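Local coordinates for protein phosphatidylserine synthase (Haemophilus influenzae, PDB 3HSI) that belongs to the phospholipase D superfamily, a group of alpha/beta proteins recognised by the HKD signature motif, and forms a two-chain assembly, at residues V152-A157 with R174-T179; H142-V147 with A391-L396; L268-K273 with N297-E302; V262-F267 with P284-H289. All blocks are in the same frame, centred on the assembly; numbering follows the deposited sequence.

Contact 1: V152-A157 with R174-T179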
# COMPACT_ATOMS: atom_id res chain seq x y z
N VAL C 152 -19.77 -27.69 1.67
CA VAL C 152 -18.70 -26.73 1.87
C VAL C 152 -17.70 -27.24 2.93
O VAL C 152 -18.08 -27.59 4.04
CB VAL C 152 -19.21 -25.34 2.25
CG1 VAL C 152 -18.05 -24.41 2.53
CG2 VAL C 152 -20.04 -24.75 1.11
N LEU C 153 -16.41 -27.27 2.56
CA LEU C 153 -15.35 -27.49 3.53
C LEU C 153 -14.58 -26.18 3.65
O LEU C 153 -13.92 -25.76 2.71
CB LEU C 153 -14.45 -28.65 3.10
CG LEU C 153 -13.41 -29.19 4.09
CD1 LEU C 153 -14.05 -29.65 5.42
CD2 LEU C 153 -12.58 -30.35 3.49
N TYR C 154 -14.71 -25.52 4.79
CA TYR C 154 -14.14 -24.20 4.97
C TYR C 154 -12.95 -24.26 5.92
O TYR C 154 -13.05 -24.84 7.01
CB TYR C 154 -15.20 -23.21 5.48
CG TYR C 154 -14.77 -21.76 5.38
CD1 TYR C 154 -15.11 -20.98 4.27
CD2 TYR C 154 -13.99 -21.16 6.40
CE1 TYR C 154 -14.69 -19.64 4.18
CE2 TYR C 154 -13.58 -19.85 6.32
CZ TYR C 154 -13.93 -19.09 5.20
OH TYR C 154 -13.50 -17.79 5.12
N SER C 155 -11.84 -23.63 5.53
CA SER C 155 -10.64 -23.62 6.34
C SER C 155 -9.64 -22.58 5.86
O SER C 155 -9.59 -22.25 4.67
CB SER C 155 -9.93 -24.98 6.28
OG SER C 155 -8.80 -24.94 7.11
N GLY C 156 -8.82 -22.10 6.79
CA GLY C 156 -7.74 -21.17 6.41
C GLY C 156 -6.57 -21.88 5.72
O GLY C 156 -5.66 -21.22 5.23
N ALA C 157 -6.62 -23.22 5.67
CA ALA C 157 -5.48 -24.06 5.25
C ALA C 157 -5.28 -24.06 3.74
O ALA C 157 -6.26 -24.07 2.99
CB ALA C 157 -5.69 -25.49 5.71
N ARG C 174 -8.28 -24.41 11.53
CA ARG C 174 -9.63 -24.85 11.86
C ARG C 174 -10.33 -25.32 10.61
O ARG C 174 -10.02 -24.86 9.54
CB ARG C 174 -10.43 -23.71 12.46
CG ARG C 174 -10.06 -23.41 13.87
CD ARG C 174 -10.79 -22.17 14.32
NE ARG C 174 -12.20 -22.41 14.56
CZ ARG C 174 -13.15 -21.48 14.47
NH1 ARG C 174 -12.84 -20.24 14.10
NH2 ARG C 174 -14.40 -21.77 14.77
N TYR C 175 -11.28 -26.25 10.76
CA TYR C 175 -11.90 -26.87 9.59
C TYR C 175 -13.37 -27.09 9.87
O TYR C 175 -13.72 -27.74 10.86
CB TYR C 175 -11.23 -28.23 9.26
CG TYR C 175 -9.75 -28.25 9.60
CD1 TYR C 175 -8.79 -27.86 8.68
CD2 TYR C 175 -9.33 -28.60 10.88
CE1 TYR C 175 -7.44 -27.87 9.00
CE2 TYR C 175 -7.98 -28.60 11.22
CZ TYR C 175 -7.04 -28.23 10.29
OH TYR C 175 -5.72 -28.21 10.67
N GLN C 176 -14.22 -26.55 9.01
CA GLN C 176 -15.65 -26.75 9.16
C GLN C 176 -16.26 -27.33 7.91
O GLN C 176 -16.06 -26.83 6.80
CB GLN C 176 -16.36 -25.46 9.54
CG GLN C 176 -15.99 -24.97 10.89
CD GLN C 176 -14.70 -24.18 10.85
OE1 GLN C 176 -14.36 -23.60 9.82
NE2 GLN C 176 -13.98 -24.16 11.97
N LYS C 177 -17.01 -28.40 8.11
CA LYS C 177 -17.74 -29.04 7.03
C LYS C 177 -19.24 -28.69 7.15
O LYS C 177 -19.86 -28.94 8.19
CB LYS C 177 -17.52 -30.56 7.06
CG LYS C 177 -17.70 -31.19 5.69
CD LYS C 177 -18.46 -32.47 5.73
CE LYS C 177 -17.80 -33.49 6.56
NZ LYS C 177 -18.40 -34.80 6.22
N ILE C 178 -19.78 -28.06 6.11
CA ILE C 178 -21.18 -27.70 6.06
C ILE C 178 -21.85 -28.26 4.81
O ILE C 178 -21.53 -27.90 3.68
CB ILE C 178 -21.41 -26.16 6.12
CG1 ILE C 178 -20.79 -25.57 7.37
CG2 ILE C 178 -22.90 -25.85 6.13
CD1 ILE C 178 -20.22 -24.15 7.15
N THR C 179 -22.77 -29.17 5.06
CA THR C 179 -23.59 -29.78 4.05
C THR C 179 -24.87 -28.94 3.86
O THR C 179 -25.81 -29.04 4.64
CB THR C 179 -23.95 -31.20 4.46
OG1 THR C 179 -22.74 -31.97 4.62
CG2 THR C 179 -24.79 -31.85 3.38
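Ser155 and Tyr175 face each other with the serine hydroxyl beside the ring: Ser155 OG lies 3.3 Å from Tyr175 CD1, approaching obliquely. With OG swung anti to its own nitrogen (chi1 -178°), the hydroxyl reaches over, and Ser155 OG donates to Arg174 O at 2.7 Å, coming in tilted from the carbonyl plane. The same oxygen accepts from Ala157 N within its own segment, an ST turn, so two bonds fix its rotation. Ala157 CB meets the edge of the Tyr175 ring, whose stacking partner is Phe38 of helix 35-48. Farther along, Leu153 and Lys177 share that face, and Leu153 CD1 rests 3.9 Å from Lys177 CB, while the lysine's ammonium departs to Gln41. These are neighbouring antiparallel strands of a mixed sheet, and 152-157 falls in the phospholipase D active-site motif. Four nearly straight backbone bonds pair Val152 with Ile178 and Tyr154 with Gln176; Val152 N to Ile178 O is 2.7 Å. On the other face, Gln176 bends at chi2 (83°) and brings OE1 near the plane of the Tyr154 ring, at its edge. Gln176 OE1 also lies 3.3 Å from Tyr154 O, two acceptors with no bond between them, while Gln176 NE2 bonds weakly to Glu411. Tyr154 points its hydroxyl away from the pair, to Asn393 OD1.

Contact 2: H142-V147 with A391-L396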
# COMPACT_ATOMS: atom_id res chain seq x y z
N HIS C 142 -6.94 -14.50 -0.46
CA HIS C 142 -7.13 -15.16 0.83
C HIS C 142 -8.58 -15.64 1.01
O HIS C 142 -8.97 -15.99 2.12
CB HIS C 142 -6.80 -14.22 1.97
CG HIS C 142 -5.35 -14.21 2.37
ND1 HIS C 142 -4.63 -15.36 2.59
CD2 HIS C 142 -4.53 -13.18 2.71
CE1 HIS C 142 -3.40 -15.05 2.98
NE2 HIS C 142 -3.32 -13.73 3.07
N VAL C 143 -9.38 -15.62 -0.05
CA VAL C 143 -10.70 -16.22 -0.05
C VAL C 143 -10.55 -17.74 0.19
O VAL C 143 -9.68 -18.37 -0.43
CB VAL C 143 -11.41 -15.96 -1.41
CG1 VAL C 143 -12.66 -16.87 -1.61
CG2 VAL C 143 -11.74 -14.48 -1.55
N LYS C 144 -11.37 -18.30 1.08
CA LYS C 144 -11.34 -19.73 1.42
C LYS C 144 -12.60 -20.45 1.02
O LYS C 144 -13.63 -19.83 0.74
CB LYS C 144 -11.13 -19.94 2.93
CG LYS C 144 -10.05 -19.10 3.55
CD LYS C 144 -8.65 -19.48 3.02
CE LYS C 144 -7.59 -18.46 3.47
NZ LYS C 144 -6.24 -18.86 2.96
N GLY C 145 -12.54 -21.78 0.99
CA GLY C 145 -13.73 -22.56 0.72
C GLY C 145 -13.44 -23.59 -0.34
O GLY C 145 -12.78 -23.29 -1.33
N PHE C 146 -13.89 -24.82 -0.09
CA PHE C 146 -13.90 -25.89 -1.05
C PHE C 146 -15.36 -26.31 -1.16
O PHE C 146 -16.03 -26.50 -0.16
CB PHE C 146 -13.13 -27.11 -0.54
CG PHE C 146 -11.71 -26.84 -0.15
CD1 PHE C 146 -11.04 -25.69 -0.54
CD2 PHE C 146 -11.02 -27.79 0.59
CE1 PHE C 146 -9.72 -25.46 -0.18
CE2 PHE C 146 -9.69 -27.59 0.94
CZ PHE C 146 -9.03 -26.41 0.55
N VAL C 147 -15.85 -26.46 -2.37
CA VAL C 147 -17.20 -26.92 -2.55
C VAL C 147 -17.13 -28.20 -3.33
O VAL C 147 -16.54 -28.25 -4.41
CB VAL C 147 -18.06 -25.87 -3.30
CG1 VAL C 147 -19.48 -26.42 -3.60
CG2 VAL C 147 -18.10 -24.54 -2.52
N ALA C 391 -7.68 -10.12 -0.43
CA ALA C 391 -9.08 -10.45 -0.66
C ALA C 391 -9.47 -11.55 0.31
O ALA C 391 -8.81 -12.58 0.40
CB ALA C 391 -9.33 -10.83 -2.12
N GLU C 392 -10.53 -11.29 1.08
CA GLU C 392 -10.91 -12.15 2.19
C GLU C 392 -12.36 -12.56 2.12
O GLU C 392 -13.19 -11.88 1.48
CB GLU C 392 -10.69 -11.41 3.53
CG GLU C 392 -9.32 -10.74 3.70
CD GLU C 392 -8.27 -11.69 4.25
OE1 GLU C 392 -8.59 -12.89 4.46
OE2 GLU C 392 -7.14 -11.24 4.51
N ASN C 393 -12.69 -13.66 2.81
CA ASN C 393 -14.10 -13.97 3.01
C ASN C 393 -14.40 -14.53 4.41
O ASN C 393 -13.50 -14.70 5.23
CB ASN C 393 -14.67 -14.81 1.87
CG ASN C 393 -14.19 -16.26 1.91
OD1 ASN C 393 -13.21 -16.60 2.57
ND2 ASN C 393 -14.88 -17.12 1.16
N GLY C 394 -15.67 -14.80 4.68
CA GLY C 394 -16.08 -15.33 5.95
C GLY C 394 -17.46 -15.97 5.92
O GLY C 394 -18.32 -15.61 5.10
N LEU C 395 -17.65 -16.95 6.81
CA LEU C 395 -18.98 -17.43 7.10
C LEU C 395 -19.30 -16.95 8.52
O LEU C 395 -18.67 -17.38 9.50
CB LEU C 395 -19.07 -18.95 6.97
CG LEU C 395 -18.59 -19.55 5.63
CD1 LEU C 395 -18.61 -21.11 5.63
CD2 LEU C 395 -19.42 -18.98 4.45
N LEU C 396 -20.25 -16.04 8.62
CA LEU C 396 -20.74 -15.63 9.92
C LEU C 396 -21.88 -16.53 10.33
O LEU C 396 -22.96 -16.50 9.74
CB LEU C 396 -21.17 -14.15 9.97
CG LEU C 396 -21.66 -13.68 11.35
CD1 LEU C 396 -20.54 -13.75 12.43
CD2 LEU C 396 -22.26 -12.26 11.32
O HOH W 1 -10.26 -15.20 3.99
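His142 N donates to Ala391 O at 2.8 Å, a bent bond in the carbonyl plane that brings the two backbones together before 142-147 turns off. The side chain of Asn393 then takes over. Its CG sits between the backbone N and carbonyl carbon (chi1 73°), which aims the amide at the backbone of Lys144 and lets it bind both polar atoms of that residue. Asn393 OD1 accepts from Lys144 N at 2.9 Å, a straight bond at the hydrogen whose donor stands 42° out of the carbonyl plane. Asn393 ND2 gives to Lys144 O at 3.0 Å, close to the amide plane and on a lone pair of the acceptor. Besides Tyr154, the buried amide is held by Tyr232 OH, at ND2. His142 and Lys144 form the HxK part of the HKD signature of the phospholipase D superfamily, so strand 391-398, from much later in the chain, holds the backbone of that motif. The His142 ring and the Glu392 carboxylate run alongside each other with planes 16° apart; Glu392 OE2 comes 3.7 Å from His142 CD2, and Glu392 OE1 3.3 Å from His142 CB. A water joins Glu392 OE1 to Asn393 N, though its approach to His142 O is doubtfully short. Behind the amide, Val143 lies across Asn393 and sets Val143 CG1 3.6 Å from Asn393 ND2, with CG2 against Ala391.

Contact 3: L268-K273 with N297-E302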
# COMPACT_ATOMS: atom_id res chain seq x y z
N LEU C 268 -17.46 -4.48 18.63
CA LEU C 268 -18.20 -3.45 19.36
C LEU C 268 -19.41 -3.99 20.07
O LEU C 268 -19.88 -3.37 21.00
CB LEU C 268 -18.68 -2.35 18.43
CG LEU C 268 -17.61 -1.40 17.93
CD1 LEU C 268 -18.16 -0.68 16.74
CD2 LEU C 268 -17.22 -0.46 19.04
N GLN C 269 -19.95 -5.12 19.60
CA GLN C 269 -21.19 -5.65 20.12
C GLN C 269 -21.03 -6.80 21.10
O GLN C 269 -22.00 -7.50 21.38
CB GLN C 269 -22.11 -6.11 18.97
CG GLN C 269 -22.89 -4.94 18.35
CD GLN C 269 -23.91 -4.39 19.32
OE1 GLN C 269 -24.81 -5.12 19.76
NE2 GLN C 269 -23.78 -3.11 19.67
N VAL C 270 -19.82 -7.02 21.59
CA VAL C 270 -19.58 -7.97 22.67
C VAL C 270 -20.33 -7.56 23.95
O VAL C 270 -20.18 -6.43 24.43
CB VAL C 270 -18.08 -8.10 22.95
CG1 VAL C 270 -17.81 -9.02 24.18
CG2 VAL C 270 -17.39 -8.64 21.71
N GLN C 271 -21.13 -8.46 24.50
CA GLN C 271 -21.84 -8.16 25.73
C GLN C 271 -21.10 -8.69 26.96
O GLN C 271 -21.14 -8.07 28.02
CB GLN C 271 -23.26 -8.73 25.69
CG GLN C 271 -24.12 -8.20 24.55
CD GLN C 271 -24.28 -6.68 24.59
OE1 GLN C 271 -23.60 -5.96 23.86
NE2 GLN C 271 -25.17 -6.20 25.45
N LYS C 272 -20.43 -9.84 26.80
CA LYS C 272 -19.79 -10.56 27.90
C LYS C 272 -18.35 -10.97 27.60
O LYS C 272 -17.44 -10.66 28.37
CB LYS C 272 -20.60 -11.81 28.26
CG LYS C 272 -21.87 -11.50 29.03
CD LYS C 272 -22.61 -12.76 29.37
CE LYS C 272 -23.75 -12.46 30.32
NZ LYS C 272 -23.37 -12.51 31.76
N LYS C 273 -18.14 -11.73 26.52
CA LYS C 273 -16.83 -12.32 26.24
C LYS C 273 -16.53 -12.36 24.75
O LYS C 273 -17.41 -12.63 23.93
CB LYS C 273 -16.66 -13.72 26.89
CG LYS C 273 -15.32 -14.38 26.55
CD LYS C 273 -14.67 -15.17 27.71
CE LYS C 273 -13.87 -16.36 27.20
NZ LYS C 273 -14.84 -17.51 26.89
N ASN C 297 -14.47 -1.60 29.77
CA ASN C 297 -15.89 -1.68 30.09
C ASN C 297 -16.27 -3.01 30.70
O ASN C 297 -17.44 -3.38 30.69
CB ASN C 297 -16.76 -1.43 28.84
CG ASN C 297 -16.71 0.03 28.39
OD1 ASN C 297 -16.64 0.93 29.20
ND2 ASN C 297 -16.75 0.25 27.09
N GLY C 298 -15.30 -3.76 31.20
CA GLY C 298 -15.59 -4.98 31.94
C GLY C 298 -15.88 -6.25 31.16
O GLY C 298 -16.19 -7.29 31.76
N LYS C 299 -15.75 -6.22 29.84
CA LYS C 299 -16.01 -7.46 29.09
C LYS C 299 -14.77 -8.34 29.20
O LYS C 299 -13.67 -7.84 29.45
CB LYS C 299 -16.36 -7.20 27.62
CG LYS C 299 -17.13 -5.91 27.31
CD LYS C 299 -18.39 -5.80 28.12
CE LYS C 299 -19.37 -4.83 27.51
NZ LYS C 299 -20.66 -5.18 28.16
N ARG C 300 -14.95 -9.64 29.03
CA ARG C 300 -13.81 -10.55 29.03
C ARG C 300 -13.29 -10.73 27.60
O ARG C 300 -14.07 -10.69 26.64
CB ARG C 300 -14.21 -11.91 29.58
CG ARG C 300 -14.94 -11.84 30.90
CD ARG C 300 -14.02 -11.43 32.00
NE ARG C 300 -14.67 -11.45 33.31
CZ ARG C 300 -14.90 -10.37 34.05
NH1 ARG C 300 -14.53 -9.16 33.64
NH2 ARG C 300 -15.48 -10.50 35.24
N VAL C 301 -11.98 -10.98 27.50
CA VAL C 301 -11.32 -11.17 26.23
C VAL C 301 -10.31 -12.28 26.37
O VAL C 301 -9.50 -12.30 27.31
CB VAL C 301 -10.55 -9.87 25.74
CG1 VAL C 301 -9.81 -10.16 24.39
CG2 VAL C 301 -11.49 -8.67 25.65
N GLU C 302 -10.36 -13.21 25.43
CA GLU C 302 -9.40 -14.29 25.38
C GLU C 302 -8.69 -14.23 24.02
O GLU C 302 -9.32 -14.21 22.99
CB GLU C 302 -10.14 -15.63 25.57
CG GLU C 302 -9.22 -16.82 25.47
CD GLU C 302 -9.94 -18.16 25.59
OE1 GLU C 302 -11.19 -18.18 25.78
OE2 GLU C 302 -9.25 -19.21 25.50
O HOH W 2 -18.12 -9.69 31.12
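Lys299 leaves its backbone with CG beside the nitrogen (chi1 -33°) and bends again at chi2 (-54°), then runs straight enough to carry Lys299 NZ to Gln271 O, 2.9 Å away. The ammonium stands 39° above that carbonyl's plane and not on a lone pair. On the way the chain passes Val270, which heads the other way, with Lys299 CB 4.2 Å from Val270 CG1. Next along, Arg300 N donates to Lys272 O at 2.8 Å, and a water bridges Lys272 O to Gly298 O. Lys273, its CG anti to the nitrogen, lies across the Arg300 side chain; Lys273 CD meets Arg300 CB at 3.8 Å. Lys273 goes on to Glu302, where Lys273 CE is 3.5 Å and Lys273 NZ 3.9 Å from Glu302 OE1, a long salt bridge. Glu302 is more firmly tied to Arg416 and Arg354. The contact starts two parallel strands, 273-277 and 300-306, joined through helix 285-296 in a beta-alpha-beta crossover. Gly298 is the C' residue of the Schellman motif ending that helix, while Asp371 takes the backbone N-H groups of Gln271, Lys272 and Lys273. At this partly exposed end of the strands the lysines do two jobs: their methylenes pack, and Lys299 makes a true hydrogen bond to main chain, whereas the Lys273 to Glu302 attraction probably adds little beside the backbone bonds.

Contact 4: V262-F267 with P284-H289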
# COMPACT_ATOMS: atom_id res chain seq x y z
N VAL C 262 -18.18 -5.96 9.35
CA VAL C 262 -18.76 -6.97 10.25
C VAL C 262 -17.85 -7.34 11.44
O VAL C 262 -18.28 -7.36 12.58
CB VAL C 262 -19.24 -8.23 9.48
CG1 VAL C 262 -19.50 -9.39 10.43
CG2 VAL C 262 -20.51 -7.90 8.68
N ILE C 263 -16.58 -7.60 11.18
CA ILE C 263 -15.65 -7.85 12.29
C ILE C 263 -15.59 -6.67 13.31
O ILE C 263 -15.73 -6.87 14.55
CB ILE C 263 -14.25 -8.24 11.74
CG1 ILE C 263 -14.40 -9.52 10.88
CG2 ILE C 263 -13.22 -8.38 12.88
CD1 ILE C 263 -13.22 -9.82 9.88
N GLU C 264 -15.43 -5.45 12.80
CA GLU C 264 -15.40 -4.28 13.67
C GLU C 264 -16.67 -4.21 14.49
O GLU C 264 -16.63 -3.95 15.69
CB GLU C 264 -15.20 -2.98 12.86
CG GLU C 264 -13.86 -2.98 12.07
CD GLU C 264 -13.64 -1.74 11.22
OE1 GLU C 264 -14.37 -0.75 11.42
OE2 GLU C 264 -12.73 -1.74 10.34
N ASP C 265 -17.81 -4.47 13.86
CA ASP C 265 -19.08 -4.42 14.56
C ASP C 265 -19.28 -5.58 15.55
O ASP C 265 -19.94 -5.42 16.57
CB ASP C 265 -20.25 -4.33 13.55
CG ASP C 265 -20.29 -2.97 12.82
OD1 ASP C 265 -19.63 -2.00 13.28
OD2 ASP C 265 -20.98 -2.86 11.77
N LEU C 266 -18.73 -6.75 15.23
CA LEU C 266 -18.75 -7.88 16.14
C LEU C 266 -18.02 -7.50 17.44
O LEU C 266 -18.54 -7.70 18.53
CB LEU C 266 -18.18 -9.14 15.48
CG LEU C 266 -19.04 -9.93 14.46
CD1 LEU C 266 -18.21 -11.04 13.78
CD2 LEU C 266 -20.24 -10.59 15.15
N PHE C 267 -16.85 -6.88 17.32
CA PHE C 267 -16.04 -6.45 18.47
C PHE C 267 -16.75 -5.38 19.29
O PHE C 267 -16.64 -5.35 20.52
CB PHE C 267 -14.71 -5.85 18.01
CG PHE C 267 -13.62 -6.86 17.75
CD1 PHE C 267 -12.33 -6.65 18.26
CD2 PHE C 267 -13.84 -7.97 16.96
CE1 PHE C 267 -11.31 -7.56 18.00
CE2 PHE C 267 -12.81 -8.88 16.69
CZ PHE C 267 -11.55 -8.67 17.21
N PRO C 284 -4.87 -4.84 13.41
CA PRO C 284 -5.06 -3.50 12.92
C PRO C 284 -5.32 -2.60 14.12
O PRO C 284 -5.90 -3.05 15.10
CB PRO C 284 -6.34 -3.60 12.06
CG PRO C 284 -6.63 -5.04 11.93
CD PRO C 284 -5.95 -5.77 13.01
N ARG C 285 -4.87 -1.34 14.05
CA ARG C 285 -5.11 -0.36 15.11
C ARG C 285 -6.56 -0.26 15.49
O ARG C 285 -6.88 -0.14 16.67
CB ARG C 285 -4.56 1.07 14.75
N THR C 286 -7.46 -0.31 14.51
CA THR C 286 -8.90 -0.22 14.80
C THR C 286 -9.34 -1.37 15.73
O THR C 286 -10.20 -1.16 16.56
CB THR C 286 -9.80 -0.19 13.50
OG1 THR C 286 -11.19 -0.07 13.88
CG2 THR C 286 -9.65 -1.49 12.65
N LEU C 287 -8.75 -2.55 15.59
CA LEU C 287 -9.17 -3.68 16.42
C LEU C 287 -8.51 -3.60 17.79
O LEU C 287 -9.09 -4.03 18.81
CB LEU C 287 -8.86 -5.02 15.74
CG LEU C 287 -9.79 -5.42 14.59
CD1 LEU C 287 -9.67 -6.91 14.30
CD2 LEU C 287 -11.27 -5.07 14.83
N GLN C 288 -7.33 -2.99 17.84
CA GLN C 288 -6.64 -2.82 19.10
C GLN C 288 -7.43 -1.85 19.99
O GLN C 288 -7.65 -2.12 21.19
CB GLN C 288 -5.23 -2.29 18.86
CG GLN C 288 -4.24 -3.27 18.19
CD GLN C 288 -2.89 -2.57 17.94
OE1 GLN C 288 -2.33 -1.93 18.84
NE2 GLN C 288 -2.38 -2.67 16.71
N HIS C 289 -7.87 -0.75 19.41
CA HIS C 289 -8.72 0.20 20.10
C HIS C 289 -10.01 -0.48 20.61
O HIS C 289 -10.45 -0.22 21.72
CB HIS C 289 -9.10 1.34 19.16
CG HIS C 289 -7.92 2.11 18.61
ND1 HIS C 289 -6.81 2.44 19.37
CD2 HIS C 289 -7.71 2.64 17.38
CE1 HIS C 289 -5.97 3.15 18.63
NE2 HIS C 289 -6.49 3.28 17.42
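Leu287 lays one methyl over the face of the Phe267 ring: Leu287 CD2 is 4.0 Å from the Phe267 ring centroid and only 13° off the normal, a CH-pi contact. With its other branch it touches the same ring near its far end, Leu287 CD1 lying 3.9 Å from Phe267 CZ and also 4.1 Å from Ile263 CG2. Leu287 therefore fits between residues one helical turn apart, crossing both side chains at about a right angle; its CG lies beside the backbone N (chi1 -75°), which points the forked end at them. Alongside, Glu264 CG is 4.3 Å from Leu287 CD2, and the extended glutamate chain brings Glu264 OE2 to 3.9 Å from Thr286 CG2, a touch and not a bond.

The carboxylate is held instead by Trp387 and by Arg216 of the second subunit, a salt bridge, while Thr286 OG1 pairs with Lys290. Helices 258-268 and 285-296 run nearly parallel, their segment axes 13° apart in direction and 10.3 Å apart at closest approach, beside the sheet: Phe267 also rests on Leu274 and Ile276 of strand 273-277, and Ile263 on Leu376. Pro284, at the N-cap position of the second helix, packs on Trp387, which touches Ile263 and Thr286 as well. With no hydrogen bond between the two segments, the pair depends on hydrocarbon fit, and the one carboxylate beside it is shared between Trp387 and Arg216 of the second subunit, which ties the helix pair to the dimer interface.

How the contacts relate
Contacts 1 and 2 are buried and touch each other: strands 146-148 and 151-155 are sheet neighbours, and a side-chain hydrogen bond is shared between the two contacts. Contact 1 relies on regular strand pairing, contact 2 on a side-chain amide binding backbone. Contact 4 is also buried but apolar, helix on helix, and it reaches contact 2 where Leu396 packs on Val262 and Leu266. Contact 3 lies farther out, its centre about 23 Å from the centre of the chain, and is the one with exposed lysines. Contact 4 pairs the two helices, and contact 3 follows where the chain leaves each of them for parallel strands. Contacts 2 and 3 reach the same sheet.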